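Side-chain contact in C-X-C motif chemokine 13 (Homo sapiens, PDB 7JNY), which attracts B lymphocytes as a secreted chemokine by binding the receptor CXCR5, and also binds heparin: residues Arg65-Glu68 with Val69-Lys72. Residues are numbered along the deposited sequence; the frame is centred on the assembly and turned at random.
Sequences RMME and VLRK
Met67 and Leu70 meet sulfur to methyl on the C-terminal helix of this CXC chemokine, SD of Met67 lying 3.9 Å from CD1 of Leu70. The bend of the methionine chain at chi2 (-59°) turns its sulfur toward the leucine, and the two side chains cross at a slant instead of running alongside one another. One residue back, CG of Met66 comes within 4.4 Å of CG of Leu70, a looser approach. The two methionines also face the sheet, Met66 packing on Ile27 and Ile30 and Met67 on Ile32 of strand 27-33.

Backbone bonding follows the regular alpha-helical i to i+4 pattern. Four consecutive amides, Val69 to Lys72, donate to the carbonyls of Arg65 to Glu68; the bond from Arg71 N to Met67 O measures 2.8 Å, and that from Lys72 N to Glu68 O 3.0 Å.

The charged side chains lie on the exposed side of the contact without touching through their charged atoms. Arg71 runs back toward the preceding turn, its CG beside the backbone N (chi1 -77°) and its chain turning at chi3. One face of the guanidinium consequently lies over Met67 CB, which is 3.7 Å from NH2 of Arg71, while NH1 of Arg71 reaches to 3.8 Å from CG of Glu68. The carboxylate plane is only 10° from that of the guanidinium, yet Glu68 OE2 stays 5.6 Å from Arg71 NH1. Lys72 is also near, though its charged end does not touch Glu68.

In chemical terms, backbone bonds hold the helical turn, Leu70 packs against the two methionines, and those methionines in turn pack on isoleucines of the sheet, whereas Glu68 and Arg71 probably add a modest, longer-range electrostatic attraction without a direct ion pair.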
ATOM      1  N   ARG A  65       5.257  -8.471   3.544  1.00 30.59           N
ATOM      2  CA  ARG A  65       4.639  -9.796   3.593  1.00 28.44           C
ATOM      3  C   ARG A  65       3.252  -9.744   2.983  1.00 25.41           C
ATOM      4  O   ARG A  65       2.882 -10.605   2.176  1.00 25.11           O
ATOM      5  CB  ARG A  65       4.592 -10.274   5.022  1.00 28.73           C
ATOM      6  CG  ARG A  65       5.986 -10.385   5.609  1.00 30.91           C
ATOM      7  CD  ARG A  65       5.982 -11.156   6.886  1.00 37.27           C
ATOM      8  NE  ARG A  65       5.815 -12.552   6.522  1.00 63.42           N
ATOM      9  CZ  ARG A  65       6.452 -13.556   7.098  1.00 72.36           C
ATOM     10  NH1 ARG A  65       7.276 -13.355   8.116  1.00 70.43           N
ATOM     11  NH2 ARG A  65       6.275 -14.787   6.625  1.00 61.37           N
ATOM     12  N   MET A  66       2.475  -8.718   3.334  1.00 25.52           N
ATOM     13  CA  MET A  66       1.156  -8.556   2.714  1.00 22.81           C
ATOM     14  C   MET A  66       1.238  -8.464   1.212  1.00 24.02           C
ATOM     15  O   MET A  66       0.443  -9.086   0.493  1.00 26.17           O
ATOM     16  CB  MET A  66       0.435  -7.321   3.242  1.00 28.88           C
ATOM     17  CG  MET A  66      -1.001  -7.256   2.739  1.00 27.93           C
ATOM     18  SD  MET A  66      -2.007  -5.928   3.438  1.00 31.45           S
ATOM     19  CE  MET A  66      -1.034  -4.497   3.005  1.00 46.84           C
ATOM     20  N   MET A  67       2.135  -7.626   0.710  1.00 22.36           N
ATOM     21  CA  MET A  67       2.234  -7.484  -0.728  1.00 22.08           C
ATOM     22  C   MET A  67       2.575  -8.803  -1.413  1.00 22.54           C
ATOM     23  O   MET A  67       2.166  -9.027  -2.558  1.00 22.04           O
ATOM     24  CB  MET A  67       3.260  -6.397  -1.072  1.00 23.13           C
ATOM     25  CG  MET A  67       2.802  -5.025  -0.631  1.00 29.03           C
ATOM     26  SD  MET A  67       1.224  -4.603  -1.423  1.00 38.43           S
ATOM     27  CE  MET A  67       1.799  -4.497  -3.122  1.00 64.11           C
ATOM     28  N   GLU A  68       3.296  -9.695  -0.738  1.00 23.80           N
ATOM     29  CA  GLU A  68       3.562 -10.990  -1.351  1.00 24.80           C
ATOM     30  C   GLU A  68       2.287 -11.808  -1.446  1.00 23.61           C
ATOM     31  O   GLU A  68       2.050 -12.491  -2.449  1.00 24.50           O
ATOM     32  CB  GLU A  68       4.626 -11.770  -0.575  1.00 26.88           C
ATOM     33  CG  GLU A  68       5.998 -11.167  -0.561  1.00 47.20           C
ATOM     34  CD  GLU A  68       6.907 -11.989   0.316  1.00 79.58           C
ATOM     35  OE1 GLU A  68       6.889 -13.231   0.166  1.00 74.18           O
ATOM     36  OE2 GLU A  68       7.619 -11.412   1.163  1.00 84.12           O
ATOM     37  N   VAL A  69       1.432 -11.727  -0.433  1.00 22.98           N
ATOM     38  CA  VAL A  69       0.140 -12.396  -0.533  1.00 22.15           C
ATOM     39  C   VAL A  69      -0.639 -11.835  -1.710  1.00 20.98           C
ATOM     40  O   VAL A  69      -1.195 -12.582  -2.525  1.00 24.48           O
ATOM     41  CB  VAL A  69      -0.650 -12.270   0.779  1.00 22.24           C
ATOM     42  CG1 VAL A  69      -2.016 -12.947   0.619  1.00 32.58           C
ATOM     43  CG2 VAL A  69       0.099 -12.894   1.928  1.00 26.10           C
ATOM     44  N   LEU A  70      -0.671 -10.509  -1.835  1.00 23.81           N
ATOM     45  CA  LEU A  70      -1.434  -9.901  -2.917  1.00 21.89           C
ATOM     46  C   LEU A  70      -0.869 -10.293  -4.271  1.00 38.06           C
ATOM     47  O   LEU A  70      -1.624 -10.518  -5.218  1.00 28.05           O
ATOM     48  CB  LEU A  70      -1.434  -8.393  -2.784  1.00 22.86           C
ATOM     49  CG  LEU A  70      -2.098  -7.871  -1.514  1.00 31.37           C
ATOM     50  CD1 LEU A  70      -2.284  -6.360  -1.672  1.00 35.97           C
ATOM     51  CD2 LEU A  70      -3.425  -8.500  -1.227  1.00 37.84           C
ATOM     52  N   ARG A  71       0.459 -10.326  -4.403  1.00 24.22           N
ATOM     53  CA  ARG A  71       1.044 -10.747  -5.671  1.00 26.71           C
ATOM     54  C   ARG A  71       0.625 -12.170  -6.005  1.00 24.14           C
ATOM     55  O   ARG A  71       0.164 -12.440  -7.119  1.00 23.85           O
ATOM     56  CB  ARG A  71       2.563 -10.621  -5.625  1.00 26.72           C
ATOM     57  CG  ARG A  71       3.061  -9.210  -5.783  1.00 42.00           C
ATOM     58  CD  ARG A  71       4.575  -9.154  -5.883  1.00 46.35           C
ATOM     59  NE  ARG A  71       4.993  -7.890  -5.300  1.00 54.73           N
ATOM     60  CZ  ARG A  71       5.705  -7.784  -4.185  1.00 65.91           C
ATOM     61  NH1 ARG A  71       6.180  -8.858  -3.565  1.00 49.90           N
ATOM     62  NH2 ARG A  71       5.923  -6.575  -3.662  1.00 53.61           N
ATOM     63  N   LYS A  72       0.778 -13.096  -5.054  1.00 22.24           N
ATOM     64  CA  LYS A  72       0.552 -14.498  -5.394  1.00 28.80           C
ATOM     65  C   LYS A  72      -0.919 -14.820  -5.641  1.00 28.99           C
ATOM     66  O   LYS A  72      -1.205 -15.880  -6.188  1.00 27.17           O
ATOM     67  CB  LYS A  72       1.112 -15.430  -4.303  1.00 32.22           C
ATOM     68  CG  LYS A  72       0.306 -15.520  -3.000  1.00 29.80           C
ATOM     69  CD  LYS A  72       0.986 -16.462  -1.978  1.00 39.05           C
ATOM     70  CE  LYS A  72       0.259 -16.488  -0.626  1.00 34.79           C
ATOM     71  NZ  LYS A  72       1.116 -16.969   0.523  1.00 35.78           N
TER